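Local coordinates for putative cell adhesion protein (Bacteroides fragilis, PDB 4H40) that is probably a fimbrillin-like subunit or adhesin of the pili that gut Bacteroides use for attachment, at residues V94-A99 and A123-S128; G54-L59 and A75-N80; E202-S207 and I267-N272; V238-A243 and A253-L258; D144-Q149 and I178-R183. One frame throughout, in Å; residues are numbered along the deposited sequence.

Interaction 1 of 5, residues V94-A99 and A123-S128; sequences VDDNGA and AKALNS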
# COMPACT_ATOMS: atom_id res chain seq x y z
N VAL B 94 -41.43 4.22 -11.52
CA VAL B 94 -40.07 3.86 -11.91
C VAL B 94 -40.00 2.48 -12.57
O VAL B 94 -40.95 1.69 -12.48
CB VAL B 94 -39.07 3.93 -10.71
CG1 VAL B 94 -38.84 5.37 -10.25
CG2 VAL B 94 -39.50 3.02 -9.55
N ASP B 95 -38.86 2.22 -13.23
CA ASP B 95 -38.53 0.93 -13.82
C ASP B 95 -37.94 0.05 -12.69
O ASP B 95 -37.78 0.53 -11.56
CB ASP B 95 -37.58 1.08 -15.03
CG ASP B 95 -36.16 1.60 -14.78
OD1 ASP B 95 -35.78 1.79 -13.60
OD2 ASP B 95 -35.41 1.79 -15.77
N ASP B 96 -37.58 -1.21 -12.98
CA ASP B 96 -37.03 -2.11 -11.96
C ASP B 96 -35.67 -1.63 -11.41
O ASP B 96 -35.28 -2.04 -10.32
CB ASP B 96 -36.95 -3.56 -12.48
CG ASP B 96 -38.30 -4.28 -12.59
OD1 ASP B 96 -39.35 -3.65 -12.25
OD2 ASP B 96 -38.30 -5.47 -12.97
N ASN B 97 -34.99 -0.72 -12.12
CA ASN B 97 -33.69 -0.18 -11.70
C ASN B 97 -33.83 1.13 -10.92
O ASN B 97 -32.82 1.67 -10.47
CB ASN B 97 -32.79 0.00 -12.92
CG ASN B 97 -32.35 -1.31 -13.52
OD1 ASN B 97 -32.62 -1.60 -14.69
ND2 ASN B 97 -31.71 -2.17 -12.72
N GLY B 98 -35.05 1.61 -10.75
CA GLY B 98 -35.35 2.83 -10.01
C GLY B 98 -35.30 4.14 -10.79
O GLY B 98 -35.34 5.21 -10.18
N ALA B 99 -35.21 4.07 -12.12
CA ALA B 99 -35.20 5.28 -12.96
C ALA B 99 -36.64 5.71 -13.25
O ALA B 99 -37.48 4.83 -13.51
CB ALA B 99 -34.46 5.00 -14.26
N ALA B 123 -34.87 3.60 -6.27
CA ALA B 123 -36.14 2.91 -6.04
C ALA B 123 -36.22 1.60 -6.85
O ALA B 123 -37.16 1.40 -7.63
CB ALA B 123 -37.31 3.83 -6.38
N LYS B 124 -35.21 0.72 -6.64
CA LYS B 124 -35.10 -0.57 -7.32
C LYS B 124 -36.25 -1.49 -6.92
O LYS B 124 -36.78 -1.37 -5.81
CB LYS B 124 -33.74 -1.25 -7.02
CG LYS B 124 -32.55 -0.56 -7.68
CD LYS B 124 -31.30 -1.44 -7.59
CE LYS B 124 -30.71 -1.65 -8.97
NZ LYS B 124 -29.83 -2.84 -9.00
N ALA B 125 -36.66 -2.39 -7.83
CA ALA B 125 -37.74 -3.34 -7.58
C ALA B 125 -37.30 -4.47 -6.64
O ALA B 125 -36.15 -4.92 -6.69
CB ALA B 125 -38.23 -3.92 -8.89
N LEU B 126 -38.22 -4.91 -5.78
CA LEU B 126 -37.94 -5.99 -4.84
C LEU B 126 -37.97 -7.32 -5.56
O LEU B 126 -38.83 -7.53 -6.42
CB LEU B 126 -38.93 -6.01 -3.66
CG LEU B 126 -39.00 -4.76 -2.80
CD1 LEU B 126 -40.31 -4.69 -2.06
CD2 LEU B 126 -37.84 -4.65 -1.86
N ASN B 127 -37.03 -8.21 -5.23
CA ASN B 127 -36.97 -9.54 -5.82
C ASN B 127 -37.86 -10.51 -5.01
O ASN B 127 -38.56 -10.09 -4.08
CB ASN B 127 -35.51 -10.03 -5.93
CG ASN B 127 -34.74 -10.17 -4.63
OD1 ASN B 127 -35.29 -10.29 -3.54
ND2 ASN B 127 -33.42 -10.21 -4.74
N SER B 128 -37.87 -11.81 -5.39
CA SER B 128 -38.68 -12.86 -4.76
C SER B 128 -38.40 -13.02 -3.25
O SER B 128 -39.32 -13.29 -2.48
CB SER B 128 -38.44 -14.20 -5.46
OG SER B 128 -37.06 -14.51 -5.53

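Interaction 2 of 5, residues G54-L59 and A75-N80; sequences GSTIRL and AYLVRN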
# COMPACT_ATOMS: atom_id res chain seq x y z
N GLY B 54 -32.86 14.59 -7.91
CA GLY B 54 -33.11 13.71 -9.04
C GLY B 54 -33.04 12.23 -8.73
O GLY B 54 -33.40 11.40 -9.56
N SER B 55 -32.56 11.88 -7.52
CA SER B 55 -32.49 10.49 -7.07
C SER B 55 -33.88 10.01 -6.69
O SER B 55 -34.79 10.82 -6.52
CB SER B 55 -31.52 10.34 -5.89
OG SER B 55 -32.02 10.91 -4.70
N THR B 56 -34.07 8.69 -6.62
CA THR B 56 -35.37 8.13 -6.28
C THR B 56 -35.25 7.31 -5.01
O THR B 56 -34.17 6.78 -4.72
CB THR B 56 -35.95 7.26 -7.42
OG1 THR B 56 -35.09 6.15 -7.69
CG2 THR B 56 -36.24 8.05 -8.68
N ILE B 57 -36.34 7.24 -4.25
CA ILE B 57 -36.41 6.42 -3.05
C ILE B 57 -37.63 5.52 -3.17
O ILE B 57 -38.63 5.95 -3.72
CB ILE B 57 -36.39 7.20 -1.68
CG1 ILE B 57 -37.67 7.98 -1.41
CG2 ILE B 57 -35.18 8.09 -1.50
CD1 ILE B 57 -38.41 7.41 -0.27
N ARG B 58 -37.53 4.28 -2.71
CA ARG B 58 -38.64 3.33 -2.62
C ARG B 58 -39.05 3.16 -1.16
O ARG B 58 -38.23 2.83 -0.31
CB ARG B 58 -38.32 1.95 -3.22
CG ARG B 58 -39.40 0.90 -2.87
CD ARG B 58 -39.27 -0.41 -3.62
NE ARG B 58 -39.22 -0.20 -5.07
CZ ARG B 58 -40.28 -0.15 -5.87
NH1 ARG B 58 -41.51 -0.31 -5.38
NH2 ARG B 58 -40.13 0.06 -7.17
N LEU B 59 -40.33 3.33 -0.90
CA LEU B 59 -40.88 3.12 0.42
C LEU B 59 -41.47 1.71 0.42
O LEU B 59 -42.36 1.44 -0.38
CB LEU B 59 -41.93 4.22 0.68
CG LEU B 59 -42.43 4.44 2.10
CD1 LEU B 59 -41.37 5.03 2.98
CD2 LEU B 59 -43.58 5.40 2.08
N ALA B 75 -42.76 4.70 -4.90
CA ALA B 75 -41.52 5.32 -5.34
C ALA B 75 -41.66 6.84 -5.35
O ALA B 75 -42.73 7.36 -5.67
CB ALA B 75 -41.16 4.82 -6.72
N TYR B 76 -40.58 7.55 -4.98
CA TYR B 76 -40.59 9.02 -4.93
C TYR B 76 -39.41 9.64 -5.65
O TYR B 76 -38.35 9.02 -5.69
CB TYR B 76 -40.61 9.51 -3.48
CG TYR B 76 -41.89 9.19 -2.76
CD1 TYR B 76 -42.06 7.97 -2.10
CD2 TYR B 76 -42.94 10.11 -2.70
CE1 TYR B 76 -43.24 7.66 -1.43
CE2 TYR B 76 -44.13 9.80 -2.04
CZ TYR B 76 -44.27 8.58 -1.40
OH TYR B 76 -45.41 8.27 -0.70
N LEU B 77 -39.59 10.85 -6.21
CA LEU B 77 -38.51 11.60 -6.86
C LEU B 77 -38.07 12.72 -5.93
O LEU B 77 -38.91 13.40 -5.32
CB LEU B 77 -38.94 12.14 -8.24
CG LEU B 77 -37.87 12.92 -9.02
CD1 LEU B 77 -36.79 12.01 -9.57
CD2 LEU B 77 -38.48 13.69 -10.14
N VAL B 78 -36.76 12.86 -5.75
CA VAL B 78 -36.18 13.86 -4.86
C VAL B 78 -35.91 15.15 -5.65
O VAL B 78 -35.34 15.11 -6.74
CB VAL B 78 -34.87 13.34 -4.17
CG1 VAL B 78 -34.23 14.40 -3.27
CG2 VAL B 78 -35.12 12.05 -3.40
N ARG B 79 -36.33 16.28 -5.08
CA ARG B 79 -36.08 17.62 -5.59
C ARG B 79 -35.78 18.51 -4.39
O ARG B 79 -36.64 18.70 -3.52
CB ARG B 79 -37.23 18.20 -6.46
CG ARG B 79 -37.45 17.54 -7.83
CD ARG B 79 -36.28 17.63 -8.80
NE ARG B 79 -36.49 16.71 -9.92
CZ ARG B 79 -35.55 16.34 -10.79
NH1 ARG B 79 -34.31 16.81 -10.68
NH2 ARG B 79 -35.84 15.50 -11.77
N ASN B 80 -34.54 19.01 -4.33
CA ASN B 80 -34.06 19.90 -3.27
C ASN B 80 -34.62 21.30 -3.50
O ASN B 80 -33.88 22.28 -3.67
CB ASN B 80 -32.52 19.87 -3.21
CG ASN B 80 -31.95 18.60 -2.64
OD1 ASN B 80 -32.66 17.69 -2.18
ND2 ASN B 80 -30.64 18.50 -2.64

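Interaction 3 of 5, residues E202-S207 and I267-N272; sequences EGIEIS and ISVLLN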
# COMPACT_ATOMS: atom_id res chain seq x y z
N GLU B 202 -11.96 1.58 -22.75
CA GLU B 202 -11.75 0.46 -21.83
C GLU B 202 -11.77 0.93 -20.34
O GLU B 202 -12.03 0.11 -19.47
CB GLU B 202 -10.42 -0.27 -22.13
CG GLU B 202 -10.31 -0.94 -23.49
CD GLU B 202 -10.00 -0.07 -24.70
OE1 GLU B 202 -9.68 1.13 -24.52
OE2 GLU B 202 -10.09 -0.59 -25.84
N GLY B 203 -11.50 2.22 -20.09
CA GLY B 203 -11.49 2.84 -18.77
C GLY B 203 -10.69 2.10 -17.70
O GLY B 203 -9.63 1.54 -17.98
N ILE B 204 -11.22 2.09 -16.48
CA ILE B 204 -10.60 1.41 -15.33
C ILE B 204 -11.37 0.13 -15.02
O ILE B 204 -12.57 0.18 -14.72
CB ILE B 204 -10.52 2.37 -14.10
CG1 ILE B 204 -9.63 3.57 -14.41
CG2 ILE B 204 -10.07 1.61 -12.82
CD1 ILE B 204 -9.89 4.71 -13.59
N GLU B 205 -10.69 -1.01 -15.13
CA GLU B 205 -11.27 -2.32 -14.85
C GLU B 205 -10.69 -2.89 -13.54
O GLU B 205 -9.48 -3.07 -13.40
CB GLU B 205 -11.07 -3.27 -16.02
CG GLU B 205 -11.80 -4.58 -15.83
CD GLU B 205 -12.00 -5.39 -17.09
OE1 GLU B 205 -11.03 -5.56 -17.87
OE2 GLU B 205 -13.14 -5.88 -17.30
N ILE B 206 -11.58 -3.10 -12.58
CA ILE B 206 -11.34 -3.68 -11.27
C ILE B 206 -11.73 -5.17 -11.41
O ILE B 206 -12.80 -5.48 -11.92
CB ILE B 206 -12.13 -2.89 -10.20
CG1 ILE B 206 -11.81 -1.37 -10.29
CG2 ILE B 206 -11.87 -3.45 -8.78
CD1 ILE B 206 -12.59 -0.49 -9.38
N SER B 207 -10.82 -6.08 -11.06
CA SER B 207 -10.98 -7.53 -11.19
C SER B 207 -10.67 -8.24 -9.89
O SER B 207 -9.85 -7.76 -9.10
CB SER B 207 -10.05 -8.06 -12.28
OG SER B 207 -10.58 -7.90 -13.58
N ILE B 267 -6.74 -8.08 -5.81
CA ILE B 267 -7.68 -7.30 -6.60
C ILE B 267 -6.81 -6.53 -7.60
O ILE B 267 -5.99 -5.72 -7.15
CB ILE B 267 -8.59 -6.37 -5.72
CG1 ILE B 267 -9.63 -7.20 -4.93
CG2 ILE B 267 -9.31 -5.31 -6.59
CD1 ILE B 267 -10.24 -6.49 -3.75
N SER B 268 -6.91 -6.82 -8.91
CA SER B 268 -6.17 -6.08 -9.92
C SER B 268 -7.03 -4.90 -10.41
O SER B 268 -8.26 -5.00 -10.50
CB SER B 268 -5.73 -6.96 -11.08
OG SER B 268 -6.64 -6.97 -12.16
N VAL B 269 -6.36 -3.78 -10.66
CA VAL B 269 -6.93 -2.53 -11.14
C VAL B 269 -6.16 -2.16 -12.43
O VAL B 269 -4.98 -1.82 -12.36
CB VAL B 269 -6.89 -1.41 -10.07
CG1 VAL B 269 -7.38 -0.09 -10.63
CG2 VAL B 269 -7.72 -1.79 -8.86
N LEU B 270 -6.83 -2.27 -13.60
CA LEU B 270 -6.22 -1.90 -14.87
C LEU B 270 -6.71 -0.54 -15.34
O LEU B 270 -7.88 -0.38 -15.63
CB LEU B 270 -6.52 -2.92 -15.96
CG LEU B 270 -5.73 -4.18 -16.04
CD1 LEU B 270 -6.23 -5.00 -17.20
CD2 LEU B 270 -4.27 -3.89 -16.25
N LEU B 271 -5.80 0.42 -15.47
CA LEU B 271 -6.13 1.75 -15.93
C LEU B 271 -5.73 1.88 -17.38
O LEU B 271 -4.56 1.71 -17.69
CB LEU B 271 -5.42 2.81 -15.06
CG LEU B 271 -5.75 2.77 -13.57
CD1 LEU B 271 -4.77 1.88 -12.81
CD2 LEU B 271 -5.73 4.13 -12.98
N ASN B 272 -6.71 2.09 -18.26
CA ASN B 272 -6.51 2.28 -19.70
C ASN B 272 -6.66 3.75 -19.97
O ASN B 272 -7.77 4.29 -19.90
CB ASN B 272 -7.51 1.45 -20.48
CG ASN B 272 -7.44 -0.02 -20.15
OD1 ASN B 272 -6.61 -0.74 -20.66
ND2 ASN B 272 -8.31 -0.47 -19.27
O HOH W 1 -9.28 -3.73 -19.32

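Interaction 4 of 5, residues V238-A243 and A253-L258; sequences VRITQA and AHTGVL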
# COMPACT_ATOMS: atom_id res chain seq x y z
N VAL B 238 -15.60 -5.27 -12.66
CA VAL B 238 -16.40 -4.08 -12.91
C VAL B 238 -15.55 -3.06 -13.74
O VAL B 238 -14.33 -3.00 -13.57
CB VAL B 238 -17.04 -3.47 -11.63
CG1 VAL B 238 -16.01 -2.88 -10.68
CG2 VAL B 238 -18.09 -2.44 -11.99
N ARG B 239 -16.19 -2.35 -14.67
CA ARG B 239 -15.52 -1.36 -15.50
C ARG B 239 -16.04 0.06 -15.23
O ARG B 239 -17.25 0.28 -15.19
CB ARG B 239 -15.69 -1.73 -16.97
CG ARG B 239 -14.83 -0.90 -17.91
CD ARG B 239 -15.01 -1.26 -19.37
NE ARG B 239 -14.79 -2.68 -19.70
CZ ARG B 239 -13.60 -3.26 -19.85
NH1 ARG B 239 -12.48 -2.57 -19.65
NH2 ARG B 239 -13.52 -4.54 -20.16
N ILE B 240 -15.12 1.01 -14.99
CA ILE B 240 -15.44 2.44 -14.83
C ILE B 240 -15.09 3.04 -16.17
O ILE B 240 -13.95 2.92 -16.60
CB ILE B 240 -14.71 3.15 -13.65
CG1 ILE B 240 -14.71 2.32 -12.33
CG2 ILE B 240 -15.31 4.54 -13.45
CD1 ILE B 240 -13.75 2.88 -11.22
N THR B 241 -16.07 3.59 -16.88
CA THR B 241 -15.86 4.17 -18.20
C THR B 241 -15.89 5.69 -18.13
O THR B 241 -15.35 6.36 -19.02
CB THR B 241 -16.90 3.63 -19.21
OG1 THR B 241 -18.19 3.58 -18.60
CG2 THR B 241 -16.55 2.24 -19.71
N GLN B 242 -16.48 6.24 -17.06
CA GLN B 242 -16.65 7.68 -16.92
C GLN B 242 -15.81 8.27 -15.79
O GLN B 242 -15.71 7.69 -14.71
CB GLN B 242 -18.14 8.02 -16.71
CG GLN B 242 -18.96 7.94 -17.99
CD GLN B 242 -20.25 7.18 -17.78
OE1 GLN B 242 -21.13 7.57 -16.99
NE2 GLN B 242 -20.39 6.07 -18.52
N ALA B 243 -15.23 9.43 -16.05
CA ALA B 243 -14.41 10.18 -15.11
C ALA B 243 -14.73 11.64 -15.21
O ALA B 243 -15.26 12.08 -16.21
CB ALA B 243 -12.93 9.93 -15.40
N ALA B 253 -12.36 8.90 -11.06
CA ALA B 253 -13.25 7.80 -11.40
C ALA B 253 -13.63 7.07 -10.12
O ALA B 253 -12.80 6.92 -9.24
CB ALA B 253 -12.59 6.87 -12.39
N HIS B 254 -14.90 6.72 -9.98
CA HIS B 254 -15.37 5.98 -8.81
C HIS B 254 -16.41 4.94 -9.21
O HIS B 254 -16.98 4.98 -10.30
CB HIS B 254 -15.93 6.92 -7.72
CG HIS B 254 -17.14 7.69 -8.13
ND1 HIS B 254 -18.39 7.35 -7.69
CD2 HIS B 254 -17.24 8.79 -8.92
CE1 HIS B 254 -19.22 8.24 -8.21
NE2 HIS B 254 -18.57 9.11 -8.97
N THR B 255 -16.61 3.96 -8.34
CA THR B 255 -17.58 2.91 -8.55
C THR B 255 -17.91 2.25 -7.24
O THR B 255 -17.12 2.31 -6.29
CB THR B 255 -17.09 1.86 -9.58
OG1 THR B 255 -18.21 1.18 -10.09
CG2 THR B 255 -16.09 0.87 -9.02
N GLY B 256 -19.07 1.60 -7.23
CA GLY B 256 -19.51 0.81 -6.10
C GLY B 256 -18.97 -0.58 -6.28
O GLY B 256 -18.83 -1.05 -7.42
N VAL B 257 -18.62 -1.23 -5.18
CA VAL B 257 -18.18 -2.62 -5.18
C VAL B 257 -18.87 -3.28 -4.00
O VAL B 257 -19.07 -2.65 -2.96
CB VAL B 257 -16.63 -2.86 -5.23
CG1 VAL B 257 -16.03 -2.35 -6.53
CG2 VAL B 257 -15.91 -2.25 -4.04
N LEU B 258 -19.28 -4.52 -4.17
CA LEU B 258 -19.95 -5.24 -3.10
C LEU B 258 -18.97 -5.56 -1.99
O LEU B 258 -17.81 -5.84 -2.32
CB LEU B 258 -20.55 -6.55 -3.64
CG LEU B 258 -21.66 -6.46 -4.67
CD1 LEU B 258 -21.97 -7.86 -5.18
CD2 LEU B 258 -22.90 -5.83 -4.10
O HOH W 2 -18.64 1.06 -12.87
O HOH W 3 -16.73 7.80 -12.42

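Interaction 5 of 5, residues D144-Q149 and I178-R183; sequences DDRYTQ and INQTAR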
# COMPACT_ATOMS: atom_id res chain seq x y z
N ASP B 144 -30.57 0.45 7.44
CA ASP B 144 -29.54 -0.43 7.97
C ASP B 144 -29.79 -0.69 9.43
O ASP B 144 -29.79 0.24 10.24
CB ASP B 144 -28.15 0.18 7.77
CG ASP B 144 -27.07 -0.84 7.51
OD1 ASP B 144 -26.86 -1.72 8.37
OD2 ASP B 144 -26.42 -0.75 6.46
N ASP B 145 -30.01 -1.97 9.78
CA ASP B 145 -30.29 -2.35 11.16
C ASP B 145 -29.01 -2.44 12.00
O ASP B 145 -29.09 -2.61 13.22
CB ASP B 145 -31.08 -3.66 11.19
CG ASP B 145 -32.57 -3.53 10.91
OD1 ASP B 145 -33.07 -2.39 10.82
OD2 ASP B 145 -33.25 -4.59 10.81
N ARG B 146 -27.84 -2.26 11.37
CA ARG B 146 -26.56 -2.30 12.08
C ARG B 146 -26.37 -1.08 12.97
O ARG B 146 -25.65 -1.16 13.95
CB ARG B 146 -25.38 -2.44 11.09
CG ARG B 146 -25.23 -3.85 10.52
CD ARG B 146 -24.23 -3.93 9.38
NE ARG B 146 -24.77 -3.39 8.12
CZ ARG B 146 -24.26 -3.61 6.91
NH1 ARG B 146 -23.20 -4.40 6.76
NH2 ARG B 146 -24.82 -3.06 5.84
N TYR B 147 -27.02 0.05 12.64
CA TYR B 147 -26.89 1.30 13.41
C TYR B 147 -28.25 1.79 13.82
O TYR B 147 -29.21 1.62 13.07
CB TYR B 147 -26.13 2.39 12.64
CG TYR B 147 -24.98 1.85 11.82
CD1 TYR B 147 -23.78 1.49 12.43
CD2 TYR B 147 -25.12 1.61 10.46
CE1 TYR B 147 -22.74 0.93 11.69
CE2 TYR B 147 -24.09 1.04 9.71
CZ TYR B 147 -22.90 0.70 10.34
OH TYR B 147 -21.87 0.15 9.60
N THR B 148 -28.35 2.38 15.01
CA THR B 148 -29.62 2.84 15.57
C THR B 148 -30.22 3.99 14.76
O THR B 148 -31.45 4.03 14.56
CB THR B 148 -29.47 3.23 17.06
OG1 THR B 148 -28.53 4.30 17.19
CG2 THR B 148 -29.02 2.06 17.92
N GLN B 149 -29.36 4.89 14.27
CA GLN B 149 -29.74 6.09 13.53
C GLN B 149 -30.49 5.76 12.22
O GLN B 149 -31.43 6.49 11.84
CB GLN B 149 -28.49 6.94 13.23
CG GLN B 149 -27.86 7.60 14.47
CD GLN B 149 -26.84 6.75 15.21
OE1 GLN B 149 -26.46 5.63 14.81
NE2 GLN B 149 -26.33 7.30 16.31
N ILE B 178 -28.13 4.84 4.54
CA ILE B 178 -26.68 4.67 4.48
C ILE B 178 -26.37 3.63 3.42
O ILE B 178 -27.25 2.84 3.05
CB ILE B 178 -26.17 4.28 5.92
CG1 ILE B 178 -24.64 4.29 6.06
CG2 ILE B 178 -26.85 3.01 6.48
CD1 ILE B 178 -24.14 4.50 7.44
N ASN B 179 -25.14 3.66 2.91
CA ASN B 179 -24.63 2.80 1.83
C ASN B 179 -24.52 1.34 2.21
O ASN B 179 -23.99 1.00 3.27
CB ASN B 179 -23.26 3.28 1.38
CG ASN B 179 -23.34 4.45 0.46
OD1 ASN B 179 -23.74 4.31 -0.70
ND2 ASN B 179 -23.04 5.61 1.00
N GLN B 180 -24.97 0.50 1.28
CA GLN B 180 -24.95 -0.95 1.43
C GLN B 180 -23.74 -1.56 0.76
O GLN B 180 -23.40 -2.70 1.06
CB GLN B 180 -26.24 -1.57 0.87
CG GLN B 180 -27.51 -1.11 1.61
CD GLN B 180 -27.38 -1.22 3.11
OE1 GLN B 180 -27.34 -2.31 3.68
NE2 GLN B 180 -27.22 -0.09 3.77
N THR B 181 -23.06 -0.77 -0.08
CA THR B 181 -21.89 -1.23 -0.81
C THR B 181 -20.64 -0.45 -0.41
O THR B 181 -20.71 0.60 0.22
CB THR B 181 -22.09 -1.13 -2.35
OG1 THR B 181 -21.97 0.21 -2.74
CG2 THR B 181 -23.39 -1.63 -2.81
N ALA B 182 -19.48 -0.96 -0.85
CA ALA B 182 -18.23 -0.27 -0.69
C ALA B 182 -18.09 0.66 -1.89
O ALA B 182 -18.84 0.54 -2.86
CB ALA B 182 -17.09 -1.29 -0.65
N ARG B 183 -17.14 1.58 -1.82
CA ARG B 183 -16.85 2.51 -2.89
C ARG B 183 -15.36 2.56 -3.12
O ARG B 183 -14.59 2.59 -2.17
CB ARG B 183 -17.38 3.90 -2.52
CG ARG B 183 -17.10 4.94 -3.59
CD ARG B 183 -17.67 6.28 -3.23
NE ARG B 183 -16.88 7.35 -3.81
CZ ARG B 183 -17.37 8.28 -4.62
NH1 ARG B 183 -18.66 8.29 -4.93
NH2 ARG B 183 -16.58 9.23 -5.10
O HOH W 4 -23.79 0.35 5.92
O HOH W 5 -24.29 -4.23 3.16

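Interaction 1 of 5, residues V94-A99 and A123-S128
Asp96 and Ala125 are joined by the single direct hydrogen bond of this contact, Ala125 N to Asp96 O at 2.9 Å with an N-H...O angle of 167°. Asp96 is the second residue of a type I turn, Asp95 to Gly98, whose far end comes within 4.0 Å of the other backbone, measured from Gly98 CA to Ala123 CA. At that spot Gly98 has a positive phi (87°), a value that favours glycine. The side chains add glancing contacts. Val94 keeps CG1 beside its backbone N (chi1 -68°), which leaves CG2 between N and the carbonyl carbon; there it lies close to the Ala123 carbonyl O and touches Ala123 CB at 3.9 Å. Asp96 lays its carboxylate beside the methyl of Ala125, OD1 to CB 3.6 Å. Lys124 crosses Asn97 at an angle, its CG passing Asn97 O at 3.6 Å, while its NZ goes on to a salt bridge with Glu138. Within the turn, Asp95 OD1 receives Ala99 N from above the carboxylate plane. The arrangement is a beta-hairpin turn, linking strands 88-94 and 100-102, docked on the loop that leaves strand 113-121 in this fimbrillin-like beta fold.

Interaction 2 of 5, residues G54-L59 and A75-N80
Ile57 and Tyr76 face each other as a hydrogen-bonded pair of the antiparallel hairpin formed by strands 56-62 and 74-79; the axes of segments 56-59 and 75-79 approach to 4.7 Å. Backbone bonds such as Tyr76 N to Ile57 O, 2.8 Å, set the register. Ile57 turns CG1 into the space between its own N and carbonyl carbon (chi1 71°), which carries CG1 to 3.9 Å from Tyr76 CB and brings CD1 aslant toward the ring, near CD1 of Tyr76. Leu59, with CG swung away from its backbone N (chi1 -166°), brings CD2 to 4.2 Å from Tyr76 CE1, so two aliphatic chains meet the ring at a slant. The face bearing Thr56, Leu77 and Arg58 is more polar: Thr56 CG2 and Leu77 CD1 are 4.1 Å apart, and Leu77 CD1 also nears Gly54 O. Thr56 OG1 is engaged by Gly98 and Ala123, and Arg58 by Lys124. At the open end Val78 CG2 lies 3.5 Å from Ser55 OG, whose hydroxyl bonds to Glu52. Arg79 folds back at chi2 (-62°), setting one guanidinium face over Gly54 CA while NH1 forms a salt bridge with Asp53. The chemistry implies an apolar face turned to the protein interior and a face whose polar groups tie the hairpin to neighbouring loops.

Interaction 3 of 5, residues E202-S207 and I267-N272
Ile204 and Leu271 run alongside each other in the same direction, as a non-hydrogen-bonded pair in a four-stranded antiparallel sheet, where strand 197-207 sits between 237-240 and 266-275. This sheet packs against strand 177-190, consistent with a beta sandwich as in the transthyretin clan. Segments 203-207 and 267-272 run 4.7 Å apart at 169°, and Leu270 N to Glu205 O, 2.8 Å and 173°, is a nearly straight rung of the ladder. The tight side is the buried face. Ile204 keeps CG1 beside its backbone N (chi1 -63°), bringing it to 4.0 Å from Leu271 CG, while CG2 crosses to Val269 CG1 at 3.9 Å. Further along, Ile206 CG2 meets Ile267 CG2 at 3.8 Å. Met184, Phe186 and Val188 of strand 177-190 close over this face. The other face is more polar and partly exposed to solvent: Ser207 CB meets Ser268 OG, Leu270 puts CB near Glu205 O, and the Glu205 carboxylate forms a salt bridge with Arg239. A water receives a weak bond from Asn272 ND2 and gives one to Glu205 OE1. Where the chain turns its corner, Glu202 CB packs on the Asn272 amide. There Gly203 O is gripped twice by one residue, Asn272 N at 3.0 Å and Asn272 ND2 at 2.7 Å arriving from opposite faces of the carbonyl plane.

Interaction 4 of 5, residues V238-A243 and A253-L258
Ile240 drives into the strand opposite and can be followed outward from CB, which points toward the facing segment. Its first branch, CG2, lies anti to the backbone N and is wedged between Ala253 CB at 3.7 Å and His254 O at 3.6 Å. The second branch starts at CG1, 3.7 Å from Thr255 CB, and ends in CD1, 3.8 Å from Thr255 CG2, so the whole arm crosses the threonine obliquely. The backbones never pair. Their strand segments stay 7.6 Å apart at 155°, and no direct hydrogen bond spans them. Such spacing, with side chains filling the gap, fits two layers of a beta sandwich: strand 237-240 edges the sheet that includes 197-207, whereas 251-257 pairs with 177-190, and Phe186 also reaches Ile240. Val238 and Thr255 reach tip to tip, while the side chains of Val238 and Val257 cross at about a right angle and meet at their CG1 atoms. A water spans a polar part of the gap. It gives a hydrogen bond to Arg239 O and lies 2.8 Å from Thr255 OG1, the hydroxyl held anti to its backbone N (chi1 -159°). Toward the end where strand 244-245 pairs with 251-257, Ala243 CB and Ala253 CB close to 4.3 Å.

Interaction 5 of 5, residues D144-Q149 and I178-R183
Asp144 OD2 is gripped by Gln180 NE2 at 2.9 Å, by Arg146 NH2 and by a water, which places this carboxylate at the middle of the contact. The motif is an Asx turn within a type I turn, Asp144 to Tyr147: OD1 accepts Arg146 N with its anti lone pair. Arg146 then folds back, bent at chi3 (-76°), and takes the same carboxylate side-on, NE to OD1 at 2.7 Å and NH2 to OD2, both on syn lone pairs. The NE bond is straight, 175° at the hydrogen, and it is the two-point grip that holds guanidinium and carboxylate against rotation. Gln180 comes in on the anti side of OD2, 28° out of the carboxylate plane; its NE2 also gives a hydrogen bond to Ile178 O, fixing the amide between strand and turn. Because Asp144 is buried, these donors probably favour its charged form. Ile178 CG2 lies beside Asp144 CB, and apolar packing follows where Ile178 CD1 approaches Tyr147 CE2 at 4.1 Å. Arg146 CB lies over the centre of the Tyr147 ring. The contact joins the loop after strand 141-142 to the interrupted strand 177-190. A second water accepts from Arg146 NH2 and donates to Gln180 O at 2.7 Å.

How the interactions relate
Along the chain, the hairpin of interaction 2 comes first, followed by interactions 1 and 5, and then interaction 3, whose two strands enclose both segments of interaction 4. Interactions 1 and 2 touch, with centres about 12 Å apart, through Gly98 O to Thr56 OG1 and Lys124 O to Arg58 NE. Interactions 3 and 4 likewise touch, with centres about 9 Å apart, since strands 197-207 and 237-240 are neighbours in one sheet. These two pairs are well separated, the centres of interactions 2 and 3 lying about 32 Å apart on opposite sides of the chain's centre. Interaction 5 lies between, and its strand 177-190 runs on to pair with 251-257 of interaction 4, joining two beta-rich regions of an elongated subunit.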